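Local coordinates for yncA (Salmonella typhimurium, PDB 3DR6), which probably transfers an acetyl group from acetyl-coenzyme A to an as yet unidentified acceptor, as an acetyltransferase of the GNAT type, at residues Gly53-Val58 and Ser105-Glu110; Ala69-Trp74 and Tyr82-Ser87; Gly115-Val120 and Gln164-Ala169; Phe139-Gln144 and Asp157-Gln162. All blocks are in the same frame, centred on the assembly; numbering follows the deposited sequence.

Contact 1: residues Gly53-Val58 and Ser105-Glu110; sequences GYPVLV and SRLIDE
Arg106, Leu107 and Glu110 of helix 99-113 lie against Pro55 and, on strand 56-61, Leu57, a helix-on-sheet contact inside the GNAT fold. In that fold this helix follows the central strand 83-90 and leads into strand 118-124, and the contact brings it over one face of the sheet near strand 5-8. Arg106 comes first. Its CG, anti to the backbone N (chi1 175°), is set against the methyl CD1 of Leu57 at 3.4 Å, the closest approach between the two segments. Beyond CG the chain bends at chi2, which brings the guanidinium round so that Leu57 CD2 sits over the centre of one of its faces; the ring of Phe8 adds a cation-pi contact. Leu107, one residue on, reaches in with its CD1 methyl. That methyl touches two partners, 3.9 Å from Leu57 CD1 and equally 3.9 Å from Pro55 CG, and the leucine crosses the proline at about a right angle. A turn later, Glu110 uses its aliphatic part: CB lies 3.7 Å from Pro55 CG, and the two side chains run past each other in opposite directions. Its bent chain then carries the carboxylate back toward Arg106, so the charged ends pair along the helix while their methylenes meet Leu57 and Pro55. Arg113 is a second cationic partner of the carboxylate. Arg106 grips side-on, two nitrogens to one oxygen: NE meets the anti lone pair of Glu110 OE2 at 2.9 Å, and NH2 reaches the same OE2 from above the carboxylate plane at 3.1 Å.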
loop_
_atom_site.group_PDB
_atom_site.type_symbol
_atom_site.label_atom_id
_atom_site.label_comp_id
_atom_site.label_asym_id
_atom_site.label_seq_id
_atom_site.Cartn_x
_atom_site.Cartn_y
_atom_site.Cartn_z
ATOM N N GLY C 53 13.370 5.170 13.465
ATOM C CA GLY C 53 13.544 4.180 14.530
ATOM C C GLY C 53 13.272 2.742 14.064
ATOM O O GLY C 53 13.041 1.853 14.883
ATOM N N TYR C 54 13.290 2.515 12.753
ATOM C CA TYR C 54 13.026 1.172 12.219
ATOM C C TYR C 54 14.313 0.362 12.019
ATOM O O TYR C 54 15.364 0.940 11.722
ATOM C CB TYR C 54 12.207 1.223 10.935
ATOM C CG TYR C 54 10.800 1.757 11.111
ATOM C CD1 TYR C 54 10.262 2.002 12.385
ATOM C CD2 TYR C 54 9.992 2.000 10.002
ATOM C CE1 TYR C 54 8.957 2.507 12.535
ATOM C CE2 TYR C 54 8.691 2.501 10.142
ATOM C CZ TYR C 54 8.184 2.744 11.408
ATOM O OH TYR C 54 6.905 3.236 11.544
ATOM N N PRO C 55 14.225 -0.969 12.187
ATOM C CA PRO C 55 15.447 -1.769 12.196
ATOM C C PRO C 55 15.937 -2.106 10.795
ATOM O O PRO C 55 15.133 -2.291 9.859
ATOM C CB PRO C 55 15.030 -3.029 12.959
ATOM C CG PRO C 55 13.550 -3.218 12.541
ATOM C CD PRO C 55 13.009 -1.801 12.366
ATOM N N VAL C 56 17.261 -2.141 10.646
ATOM C CA VAL C 56 17.886 -2.770 9.493
ATOM C C VAL C 56 18.800 -3.839 10.090
ATOM O O VAL C 56 19.712 -3.518 10.865
ATOM C CB VAL C 56 18.658 -1.758 8.585
ATOM C CG1 VAL C 56 19.257 -2.477 7.368
ATOM C CG2 VAL C 56 17.728 -0.611 8.105
ATOM N N LEU C 57 18.505 -5.105 9.790
ATOM C CA LEU C 57 19.280 -6.245 10.311
ATOM C C LEU C 57 20.121 -6.850 9.198
ATOM O O LEU C 57 19.728 -6.816 8.025
ATOM C CB LEU C 57 18.349 -7.334 10.842
ATOM C CG LEU C 57 17.337 -6.928 11.925
ATOM C CD1 LEU C 57 16.321 -8.041 12.136
ATOM C CD2 LEU C 57 18.035 -6.540 13.225
ATOM N N VAL C 58 21.270 -7.416 9.559
ATOM C CA VAL C 58 22.000 -8.253 8.609
ATOM C C VAL C 58 22.264 -9.613 9.222
ATOM O O VAL C 58 22.474 -9.713 10.445
ATOM C CB VAL C 58 23.348 -7.625 8.133
ATOM C CG1 VAL C 58 23.099 -6.383 7.283
ATOM C CG2 VAL C 58 24.247 -7.316 9.316
ATOM N N SER C 105 12.209 -13.768 11.973
ATOM C CA SER C 105 11.905 -13.956 13.399
ATOM C C SER C 105 12.458 -12.792 14.223
ATOM O O SER C 105 11.739 -12.183 15.016
ATOM C CB SER C 105 12.447 -15.295 13.917
ATOM O OG SER C 105 11.920 -15.593 15.199
ATOM N N ARG C 106 13.728 -12.463 14.000
ATOM C CA ARG C 106 14.359 -11.330 14.687
ATOM C C ARG C 106 13.619 -10.007 14.386
ATOM O O ARG C 106 13.359 -9.199 15.301
ATOM C CB ARG C 106 15.835 -11.229 14.323
ATOM C CG ARG C 106 16.559 -9.999 14.907
ATOM C CD ARG C 106 16.562 -9.956 16.455
ATOM N NE ARG C 106 17.085 -8.670 16.930
ATOM C CZ ARG C 106 18.387 -8.363 17.011
ATOM N NH1 ARG C 106 19.329 -9.242 16.663
ATOM N NH2 ARG C 106 18.757 -7.164 17.442
ATOM N N LEU C 107 13.250 -9.813 13.118
ATOM C CA LEU C 107 12.502 -8.627 12.682
ATOM C C LEU C 107 11.195 -8.433 13.461
ATOM O O LEU C 107 10.862 -7.323 13.890
ATOM C CB LEU C 107 12.203 -8.725 11.179
ATOM C CG LEU C 107 11.920 -7.416 10.466
ATOM C CD1 LEU C 107 13.180 -6.490 10.507
ATOM C CD2 LEU C 107 11.437 -7.697 9.038
ATOM N N ILE C 108 10.477 -9.531 13.651
ATOM C CA ILE C 108 9.203 -9.528 14.378
ATOM C C ILE C 108 9.390 -9.016 15.811
ATOM O O ILE C 108 8.575 -8.251 16.308
ATOM C CB ILE C 108 8.579 -10.937 14.395
ATOM C CG1 ILE C 108 8.029 -11.294 13.016
ATOM C CG2 ILE C 108 7.476 -11.049 15.454
ATOM C CD1 ILE C 108 7.883 -12.808 12.774
ATOM N N ASP C 109 10.480 -9.438 16.446
ATOM C CA ASP C 109 10.836 -8.993 17.783
ATOM C C ASP C 109 11.034 -7.489 17.804
ATOM O O ASP C 109 10.564 -6.816 18.721
ATOM C CB ASP C 109 12.146 -9.650 18.223
ATOM C CG ASP C 109 12.002 -11.132 18.484
ATOM O OD1 ASP C 109 10.882 -11.598 18.754
ATOM O OD2 ASP C 109 13.040 -11.831 18.424
ATOM N N GLU C 110 11.727 -6.975 16.784
ATOM C CA GLU C 110 11.991 -5.540 16.668
ATOM C C GLU C 110 10.695 -4.791 16.441
ATOM O O GLU C 110 10.504 -3.725 17.003
ATOM C CB GLU C 110 13.016 -5.223 15.569
ATOM C CG GLU C 110 14.434 -5.781 15.824
ATOM C CD GLU C 110 15.051 -5.347 17.151
ATOM O OE1 GLU C 110 14.775 -4.213 17.625
ATOM O OE2 GLU C 110 15.820 -6.155 17.723
#

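Contact 2: residues Ala69-Trp74 and Tyr82-Ser87; sequences ASFGDW and YTVEHS
Five backbone hydrogen bonds join Ala69-Trp74 to Tyr82-Ser87. Ser70 and Ser87 exchange a reciprocal pair, Ser70 N to Ser87 O and Ser87 N to Ser70 O, each 2.8 Å. Gly72 and Glu85 form the next hydrogen-bonded pair, and Trp74 N adds a longer bond of 3.2 Å to Thr83 O. Phe71 with His86 and Asp73 with Val84 are the non-hydrogen-bonded pairs between them.

Apolar contact gathers at Phe71 and Val84. Val84 CG2 stands over one face of the Phe71 ring, offset toward its rim, in a CH-pi contact, while CG1 approaches Phe71 CD1 to 3.5 Å. On this side of the sheet Leu107 and Ala111 of helix 99-113 also touch the ring. Thr83 CG2 packs 3.6 Å from Trp74 CE3, the two side chains pointing the same way.

The polar contacts centre on Glu85. Stretched out from its first torsion onward (chi1 176°), it brings OE1 to the edge of the indole, 3.1 Å from Trp74 CD1, with ring and carboxylate planes 66° apart. A water bridges OE1 to Trp74 O, and OE2 forms a salt bridge with Arg75 of the second subunit. Thr83 OG1 also bonds across the interface, to Val148 O of that subunit. This is an antiparallel beta hairpin, strands 64-73 and 83-90, in the middle of the GNAT sheet.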
loop_
_atom_site.group_PDB
_atom_site.type_symbol
_atom_site.label_atom_id
_atom_site.label_comp_id
_atom_site.label_asym_id
_atom_site.label_seq_id
_atom_site.Cartn_x
_atom_site.Cartn_y
_atom_site.Cartn_z
ATOM N N ALA C 69 17.370 -7.645 6.405
ATOM C CA ALA C 69 15.928 -7.514 6.656
ATOM C C ALA C 69 15.624 -6.134 7.225
ATOM O O ALA C 69 16.437 -5.545 7.956
ATOM C CB ALA C 69 15.448 -8.600 7.604
ATOM N N SER C 70 14.453 -5.620 6.877
ATOM C CA SER C 70 13.984 -4.348 7.443
ATOM C C SER C 70 12.460 -4.341 7.397
ATOM O O SER C 70 11.854 -5.248 6.818
ATOM C CB SER C 70 14.544 -3.163 6.634
ATOM O OG SER C 70 14.317 -1.934 7.321
ATOM N N PHE C 71 11.847 -3.342 8.022
ATOM C CA PHE C 71 10.452 -3.048 7.713
ATOM C C PHE C 71 10.251 -1.558 7.582
ATOM O O PHE C 71 11.054 -0.742 8.111
ATOM C CB PHE C 71 9.473 -3.696 8.713
ATOM C CG PHE C 71 9.605 -3.214 10.141
ATOM C CD1 PHE C 71 9.207 -1.918 10.494
ATOM C CD2 PHE C 71 10.073 -4.083 11.138
ATOM C CE1 PHE C 71 9.295 -1.470 11.830
ATOM C CE2 PHE C 71 10.163 -3.651 12.490
ATOM C CZ PHE C 71 9.776 -2.336 12.825
ATOM N N GLY C 72 9.186 -1.214 6.872
ATOM C CA GLY C 72 8.719 0.160 6.777
ATOM C C GLY C 72 7.217 0.240 6.909
ATOM O O GLY C 72 6.533 -0.777 7.046
ATOM N N ASP C 73 6.700 1.454 6.876
ATOM C CA ASP C 73 5.260 1.647 6.936
ATOM C C ASP C 73 4.620 0.975 5.736
ATOM O O ASP C 73 5.145 1.047 4.621
ATOM C CB ASP C 73 4.912 3.122 6.971
ATOM C CG ASP C 73 5.463 3.811 8.202
ATOM O OD1 ASP C 73 5.504 3.191 9.281
ATOM O OD2 ASP C 73 5.874 4.986 8.078
ATOM N N TRP C 74 3.521 0.270 5.984
ATOM C CA TRP C 74 2.831 -0.473 4.930
ATOM C C TRP C 74 2.120 0.475 3.968
ATOM O O TRP C 74 2.174 0.297 2.739
ATOM C CB TRP C 74 1.826 -1.437 5.554
ATOM C CG TRP C 74 1.036 -2.231 4.545
ATOM C CD1 TRP C 74 1.526 -2.930 3.463
ATOM C CD2 TRP C 74 -0.372 -2.459 4.558
ATOM N NE1 TRP C 74 0.504 -3.555 2.795
ATOM C CE2 TRP C 74 -0.674 -3.281 3.439
ATOM C CE3 TRP C 74 -1.416 -2.039 5.395
ATOM C CZ2 TRP C 74 -1.979 -3.695 3.145
ATOM C CZ3 TRP C 74 -2.732 -2.455 5.086
ATOM C CH2 TRP C 74 -2.985 -3.283 3.980
ATOM N N TYR C 82 0.399 1.565 12.820
ATOM C CA TYR C 82 0.836 0.378 13.571
ATOM C C TYR C 82 0.959 -0.879 12.723
ATOM O O TYR C 82 1.190 -1.963 13.252
ATOM C CB TYR C 82 -0.033 0.171 14.818
ATOM C CG TYR C 82 -0.062 1.428 15.643
ATOM C CD1 TYR C 82 -1.229 2.167 15.736
ATOM C CD2 TYR C 82 1.094 1.901 16.295
ATOM C CE1 TYR C 82 -1.286 3.323 16.473
ATOM C CE2 TYR C 82 1.051 3.093 17.038
ATOM C CZ TYR C 82 -0.166 3.787 17.108
ATOM O OH TYR C 82 -0.323 4.962 17.805
ATOM N N THR C 83 0.879 -0.714 11.394
ATOM C CA THR C 83 1.044 -1.809 10.438
ATOM C C THR C 83 2.294 -1.573 9.584
ATOM O O THR C 83 2.433 -0.522 8.907
ATOM C CB THR C 83 -0.202 -1.963 9.536
ATOM O OG1 THR C 83 -1.355 -2.184 10.363
ATOM C CG2 THR C 83 -0.041 -3.164 8.565
ATOM N N VAL C 84 3.215 -2.525 9.654
ATOM C CA VAL C 84 4.460 -2.428 8.901
ATOM C C VAL C 84 4.550 -3.568 7.888
ATOM O O VAL C 84 3.922 -4.625 8.061
ATOM C CB VAL C 84 5.722 -2.405 9.815
ATOM C CG1 VAL C 84 5.829 -1.042 10.570
ATOM C CG2 VAL C 84 5.756 -3.642 10.775
ATOM N N GLU C 85 5.318 -3.339 6.829
ATOM C CA GLU C 85 5.566 -4.355 5.828
ATOM C C GLU C 85 7.065 -4.650 5.777
ATOM O O GLU C 85 7.896 -3.717 5.678
ATOM C CB GLU C 85 5.083 -3.881 4.447
ATOM C CG GLU C 85 5.419 -4.885 3.376
ATOM C CD GLU C 85 4.905 -4.489 2.015
ATOM O OE1 GLU C 85 4.227 -3.427 1.930
ATOM O OE2 GLU C 85 5.195 -5.249 1.052
ATOM N N HIS C 86 7.408 -5.942 5.807
ATOM C CA HIS C 86 8.816 -6.361 5.933
ATOM C C HIS C 86 9.456 -6.539 4.571
ATOM O O HIS C 86 8.765 -6.719 3.585
ATOM C CB HIS C 86 8.970 -7.651 6.794
ATOM C CG HIS C 86 8.632 -8.936 6.085
ATOM N ND1 HIS C 86 9.371 -9.426 5.031
ATOM C CD2 HIS C 86 7.665 -9.858 6.324
ATOM C CE1 HIS C 86 8.844 -10.569 4.621
ATOM N NE2 HIS C 86 7.823 -10.863 5.411
ATOM N N SER C 87 10.776 -6.473 4.541
ATOM C CA SER C 87 11.520 -6.900 3.382
ATOM C C SER C 87 12.689 -7.721 3.917
ATOM O O SER C 87 13.437 -7.264 4.795
ATOM C CB SER C 87 11.937 -5.699 2.512
ATOM O OG SER C 87 12.891 -4.860 3.182
HETATM O O HOH W 1 3.800 1.603 10.760
HETATM O O HOH W 2 1.713 1.784 7.529
HETATM O O HOH W 3 5.052 -0.879 2.002
#

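Contact 3: residues Gly115-Val120 and Gln164-Ala169; sequences GKHVMV and QLDEHA
His117 and Asp166 are joined by a histidine-carboxylate hydrogen bond where strand 118-124 begins and strand 154-164 runs out into the C-terminal tail, two neighbouring antiparallel strands of the GNAT sheet. Val118 and Gln164 form a non-hydrogen-bonded pair here, and Leu165 N donates to His117 O at 2.8 Å, nearly straight (172°) but from above the carbonyl plane.

In the His117 side chain a chi1 of -175° swings the ring away from the backbone N, and CB already lies 4.0 Å from Asp166 OD2. At the ring, ND1 donates to that same OD2 at 3.0 Å; the oxygen lies near the imidazole plane, whereas the nitrogen meets it from above the carboxylate plane. CE1 comes 3.1 Å from Asp166 O. Over one face of the imidazole, offset toward the rim, is Gln164 CG, whose side chain runs beside the histidine in the same direction. NE2, at the tip, is bound by Gln147 of the second subunit, while Trp155 of that subunit stacks on the ring, so an interface residue is held from both chains.

Deeper in, Leu165 points toward Gly115-Val120, placing CD1 3.3 Å from Lys116 O and 4.2 Å from the CE of selenomethionine Met119. Asp166 is itself fixed: its OD1 accepts from His168 N in an Asx turn, and its backbone O receives Gln164 NE2. A water completes the join, donating to both Lys116 O and Asp166 OD2 at 2.8 Å each.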
loop_
_atom_site.group_PDB
_atom_site.type_symbol
_atom_site.label_atom_id
_atom_site.label_comp_id
_atom_site.label_asym_id
_atom_site.label_seq_id
_atom_site.Cartn_x
_atom_site.Cartn_y
_atom_site.Cartn_z
ATOM N N GLY C 115 6.263 -1.171 19.083
ATOM C CA GLY C 115 4.812 -1.207 19.325
ATOM C C GLY C 115 3.931 -1.528 18.124
ATOM O O GLY C 115 2.728 -1.289 18.155
ATOM N N LYS C 116 4.513 -2.084 17.059
ATOM C CA LYS C 116 3.723 -2.340 15.853
ATOM C C LYS C 116 2.697 -3.445 16.118
ATOM O O LYS C 116 2.968 -4.395 16.846
ATOM C CB LYS C 116 4.596 -2.691 14.646
ATOM C CG LYS C 116 5.547 -1.551 14.163
ATOM C CD LYS C 116 4.830 -0.209 14.083
ATOM C CE LYS C 116 5.776 0.902 13.595
ATOM N NZ LYS C 116 5.013 2.194 13.580
ATOM N N HIS C 117 1.507 -3.299 15.533
ATOM C CA HIS C 117 0.374 -4.202 15.834
ATOM C C HIS C 117 0.193 -5.336 14.820
ATOM O O HIS C 117 -0.282 -6.435 15.180
ATOM C CB HIS C 117 -0.928 -3.384 15.981
ATOM C CG HIS C 117 -2.121 -4.185 16.414
ATOM N ND1 HIS C 117 -2.182 -4.847 17.618
ATOM C CD2 HIS C 117 -3.317 -4.402 15.806
ATOM C CE1 HIS C 117 -3.352 -5.443 17.736
ATOM N NE2 HIS C 117 -4.069 -5.178 16.662
ATOM N N VAL C 118 0.566 -5.083 13.559
ATOM C CA VAL C 118 0.461 -6.121 12.507
ATOM C C VAL C 118 1.709 -6.024 11.621
ATOM O O VAL C 118 2.100 -4.897 11.298
ATOM C CB VAL C 118 -0.811 -5.913 11.593
ATOM C CG1 VAL C 118 -0.837 -6.958 10.464
ATOM C CG2 VAL C 118 -2.108 -5.972 12.428
HETATM N N MSE C 119 2.323 -7.159 11.238
HETATM C CA MSE C 119 3.360 -7.156 10.149
HETATM C C MSE C 119 2.736 -7.829 8.944
HETATM O O MSE C 119 2.113 -8.888 9.044
HETATM C CB MSE C 119 4.745 -7.813 10.469
HETATM C CG MSE C 119 6.093 -7.438 9.438
HETATM SE SE MSE C 119 7.314 -8.710 10.151
HETATM C CE MSE C 119 6.733 -8.575 12.123
ATOM N N VAL C 120 2.904 -7.176 7.817
ATOM C CA VAL C 120 2.395 -7.663 6.552
ATOM C C VAL C 120 3.562 -8.141 5.691
ATOM O O VAL C 120 4.605 -7.472 5.637
ATOM C CB VAL C 120 1.668 -6.522 5.825
ATOM C CG1 VAL C 120 1.218 -6.973 4.405
ATOM C CG2 VAL C 120 0.464 -6.074 6.617
ATOM N N GLN C 164 -0.608 -10.725 13.517
ATOM C CA GLN C 164 -0.948 -9.772 14.588
ATOM C C GLN C 164 0.030 -9.990 15.736
ATOM O O GLN C 164 0.270 -11.122 16.168
ATOM C CB GLN C 164 -2.409 -9.952 15.031
ATOM C CG GLN C 164 -2.885 -8.803 15.898
ATOM C CD GLN C 164 -4.370 -8.840 16.193
ATOM O OE1 GLN C 164 -5.192 -8.888 15.271
ATOM N NE2 GLN C 164 -4.722 -8.781 17.475
ATOM N N LEU C 165 0.606 -8.892 16.220
ATOM C CA LEU C 165 1.729 -8.940 17.161
ATOM C C LEU C 165 1.355 -8.845 18.656
ATOM O O LEU C 165 2.177 -9.141 19.523
ATOM C CB LEU C 165 2.742 -7.845 16.778
ATOM C CG LEU C 165 3.314 -7.986 15.352
ATOM C CD1 LEU C 165 4.298 -6.853 15.011
ATOM C CD2 LEU C 165 4.004 -9.352 15.201
ATOM N N ASP C 166 0.110 -8.454 18.944
ATOM C CA ASP C 166 -0.369 -8.321 20.331
ATOM C C ASP C 166 -1.887 -8.267 20.312
ATOM O O ASP C 166 -2.485 -8.050 19.259
ATOM C CB ASP C 166 0.177 -7.029 20.956
ATOM C CG ASP C 166 -0.420 -5.768 20.301
ATOM O OD1 ASP C 166 -1.508 -5.322 20.736
ATOM O OD2 ASP C 166 0.213 -5.203 19.376
ATOM N N GLU C 167 -2.502 -8.450 21.469
ATOM C CA GLU C 167 -3.951 -8.374 21.574
ATOM C C GLU C 167 -4.404 -7.221 22.464
ATOM O O GLU C 167 -5.508 -7.246 23.005
ATOM C CB GLU C 167 -4.521 -9.723 22.037
ATOM C CG GLU C 167 -4.315 -10.757 20.946
ATOM C CD GLU C 167 -4.790 -12.130 21.323
ATOM O OE1 GLU C 167 -4.388 -12.626 22.398
ATOM O OE2 GLU C 167 -5.546 -12.721 20.516
ATOM N N HIS C 168 -3.563 -6.189 22.571
ATOM C CA HIS C 168 -3.907 -4.990 23.355
ATOM C C HIS C 168 -4.864 -4.054 22.641
ATOM O O HIS C 168 -5.051 -4.114 21.403
ATOM C CB HIS C 168 -2.643 -4.222 23.746
ATOM C CG HIS C 168 -2.017 -4.716 25.007
ATOM N ND1 HIS C 168 -1.279 -5.879 25.064
ATOM C CD2 HIS C 168 -2.016 -4.208 26.259
ATOM C CE1 HIS C 168 -0.872 -6.081 26.309
ATOM N NE2 HIS C 168 -1.308 -5.079 27.053
ATOM N N ALA C 169 -5.479 -3.179 23.427
ATOM C CA ALA C 169 -6.361 -2.153 22.871
ATOM C C ALA C 169 -5.611 -1.184 21.964
ATOM O O ALA C 169 -4.385 -1.003 22.089
ATOM C CB ALA C 169 -7.082 -1.374 24.012
HETATM O O HOH W 4 3.004 -5.252 19.549
#

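Contact 4: residues Phe139-Gln144 and Asp157-Gln162; sequences FTVTAQ and DLTFMQ
Val141 and selenomethionine Met161 pack side chain to side chain within the antiparallel hairpin of strands 140-151 and 154-164, at the end of the GNAT sheet within this chain. Val141 CG2 touches Met161 CG at 3.9 Å, and the bend at chi3 (72°) turns Met161 CE back toward Phe139 CB. On the other face Ala143 CB sits 3.6 Å from Phe160 CD1, near the plane of a ring that has Leu158 CD2 over one face.

The backbone carries a classic beta bulge: Thr142 N and Ala143 N both donate to Phe160 O, at 2.9 and 3.2 Å, from the same face of its plane, and the register shifts by one residue. Thr140 and Gln162 form a regular hydrogen-bonded pair beyond it.

Outward lie the polar ends. Thr159 OG1 bonds Ser125 OG. Asp157 OD1 accepts from Gln147 N, and a water bound to Asp157 OD2 makes a weak bond to Gln144 OE1. Thr142 and Gln144 make backbone bonds to the second subunit, and Gln162 NE2 reaches Pro146 O there. The other end of that amide turns to its own hairpin, where Thr142 OG1 donates to Gln162 OE1 at 2.8 Å.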
loop_
_atom_site.group_PDB
_atom_site.type_symbol
_atom_site.label_atom_id
_atom_site.label_comp_id
_atom_site.label_asym_id
_atom_site.label_seq_id
_atom_site.Cartn_x
_atom_site.Cartn_y
_atom_site.Cartn_z
ATOM N N PHE C 139 1.977 -16.446 10.376
ATOM C CA PHE C 139 1.298 -15.574 9.389
ATOM C C PHE C 139 0.105 -16.303 8.769
ATOM O O PHE C 139 0.140 -17.534 8.596
ATOM C CB PHE C 139 2.262 -15.145 8.264
ATOM C CG PHE C 139 3.228 -14.061 8.658
ATOM C CD1 PHE C 139 4.369 -14.364 9.449
ATOM C CD2 PHE C 139 3.054 -12.742 8.202
ATOM C CE1 PHE C 139 5.272 -13.334 9.814
ATOM C CE2 PHE C 139 3.956 -11.727 8.560
ATOM C CZ PHE C 139 5.058 -12.017 9.355
ATOM N N THR C 140 -0.926 -15.541 8.395
ATOM C CA THR C 140 -2.029 -16.105 7.623
ATOM C C THR C 140 -2.262 -15.292 6.332
ATOM O O THR C 140 -1.984 -14.069 6.274
ATOM C CB THR C 140 -3.323 -16.151 8.452
ATOM O OG1 THR C 140 -3.616 -14.839 8.924
ATOM C CG2 THR C 140 -3.171 -17.068 9.660
ATOM N N VAL C 141 -2.765 -15.975 5.307
ATOM C CA VAL C 141 -3.077 -15.331 4.022
ATOM C C VAL C 141 -4.344 -14.506 4.169
ATOM O O VAL C 141 -5.388 -15.018 4.571
ATOM C CB VAL C 141 -3.281 -16.358 2.862
ATOM C CG1 VAL C 141 -3.648 -15.625 1.580
ATOM C CG2 VAL C 141 -2.019 -17.174 2.639
ATOM N N THR C 142 -4.221 -13.210 3.904
ATOM C CA THR C 142 -5.369 -12.301 3.979
ATOM C C THR C 142 -5.652 -11.540 2.686
ATOM O O THR C 142 -6.623 -10.776 2.631
ATOM C CB THR C 142 -5.259 -11.312 5.143
ATOM O OG1 THR C 142 -4.021 -10.597 5.055
ATOM C CG2 THR C 142 -5.392 -12.038 6.523
ATOM N N ALA C 143 -4.806 -11.716 1.664
ATOM C CA ALA C 143 -5.106 -11.176 0.309
ATOM C C ALA C 143 -4.561 -12.078 -0.793
ATOM O O ALA C 143 -3.464 -12.661 -0.658
ATOM C CB ALA C 143 -4.547 -9.747 0.112
ATOM N N GLN C 144 -5.336 -12.190 -1.866
ATOM C CA GLN C 144 -4.922 -12.836 -3.100
ATOM C C GLN C 144 -5.392 -11.948 -4.260
ATOM O O GLN C 144 -6.575 -11.927 -4.602
ATOM C CB GLN C 144 -5.546 -14.235 -3.194
ATOM C CG GLN C 144 -5.106 -15.026 -4.395
ATOM C CD GLN C 144 -3.612 -14.967 -4.637
ATOM O OE1 GLN C 144 -3.157 -14.579 -5.730
ATOM N NE2 GLN C 144 -2.835 -15.311 -3.612
ATOM N N ASP C 157 0.661 -11.760 -9.674
ATOM C CA ASP C 157 -0.352 -11.853 -8.617
ATOM C C ASP C 157 0.315 -11.648 -7.256
ATOM O O ASP C 157 1.453 -12.122 -7.020
ATOM C CB ASP C 157 -1.056 -13.209 -8.640
ATOM C CG ASP C 157 -1.684 -13.532 -10.004
ATOM O OD1 ASP C 157 -1.906 -12.627 -10.847
ATOM O OD2 ASP C 157 -1.939 -14.740 -10.228
ATOM N N LEU C 158 -0.386 -10.936 -6.377
ATOM C CA LEU C 158 0.161 -10.614 -5.047
ATOM C C LEU C 158 -0.635 -11.321 -3.960
ATOM O O LEU C 158 -1.875 -11.252 -3.934
ATOM C CB LEU C 158 0.091 -9.104 -4.801
ATOM C CG LEU C 158 0.580 -8.609 -3.426
ATOM C CD1 LEU C 158 2.049 -8.927 -3.265
ATOM C CD2 LEU C 158 0.382 -7.101 -3.302
ATOM N N THR C 159 0.084 -11.961 -3.053
ATOM C CA THR C 159 -0.511 -12.481 -1.834
ATOM C C THR C 159 -0.065 -11.569 -0.684
ATOM O O THR C 159 1.115 -11.218 -0.586
ATOM C CB THR C 159 -0.059 -13.949 -1.607
ATOM O OG1 THR C 159 -0.611 -14.759 -2.658
ATOM C CG2 THR C 159 -0.531 -14.492 -0.260
ATOM N N PHE C 160 -1.009 -11.141 0.153
ATOM C CA PHE C 160 -0.606 -10.582 1.439
ATOM C C PHE C 160 -0.796 -11.631 2.506
ATOM O O PHE C 160 -1.817 -12.335 2.539
ATOM C CB PHE C 160 -1.381 -9.345 1.869
ATOM C CG PHE C 160 -0.980 -8.076 1.171
ATOM C CD1 PHE C 160 -1.970 -7.299 0.570
ATOM C CD2 PHE C 160 0.364 -7.628 1.153
ATOM C CE1 PHE C 160 -1.637 -6.061 -0.079
ATOM C CE2 PHE C 160 0.692 -6.406 0.529
ATOM C CZ PHE C 160 -0.321 -5.628 -0.094
HETATM N N MSE C 161 0.207 -11.742 3.357
HETATM C CA MSE C 161 0.037 -12.474 4.618
HETATM C C MSE C 161 0.286 -11.547 5.796
HETATM O O MSE C 161 0.981 -10.525 5.675
HETATM C CB MSE C 161 0.947 -13.686 4.675
HETATM C CG MSE C 161 0.750 -14.621 3.490
HETATM SE SE MSE C 161 1.915 -16.216 3.595
HETATM C CE MSE C 161 1.023 -17.133 5.037
ATOM N N GLN C 162 -0.320 -11.859 6.927
ATOM C CA GLN C 162 -0.135 -10.979 8.067
ATOM C C GLN C 162 -0.035 -11.725 9.393
ATOM O O GLN C 162 -0.498 -12.839 9.516
ATOM C CB GLN C 162 -1.229 -9.925 8.147
ATOM C CG GLN C 162 -2.637 -10.468 8.488
ATOM C CD GLN C 162 -3.678 -9.360 8.438
ATOM O OE1 GLN C 162 -4.135 -8.960 7.336
ATOM N NE2 GLN C 162 -4.055 -8.850 9.614
HETATM O O HOH W 5 -2.090 -15.020 11.598
HETATM O O HOH W 6 -2.454 -16.484 -8.441
#

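All four contacts reach one mixed sheet. Contacts 1 and 2 lie about 9 Å apart between centres and share Tyr54 OH to Asp73 OD1 and Pro55 O to Ser70 OG, both probable hydrogen bonds of 2.7 Å. Contact 2 meets contact 3 where Tyr82 O faces His117 N at 2.7 Å. Contact 4, nested along the chain within the loop closed by contact 3, touches it through Val120 CG1 and Phe160 CD2, 3.4 Å apart. Contacts 2, 3 and 4 all touch the second subunit; contact 1 does not. Glycerol, probably from the crystallisation liquor, lies about 4 Å from the side chain of Glu85 in contact 2, and Leu158 in contact 4 is likewise near bound glycerol.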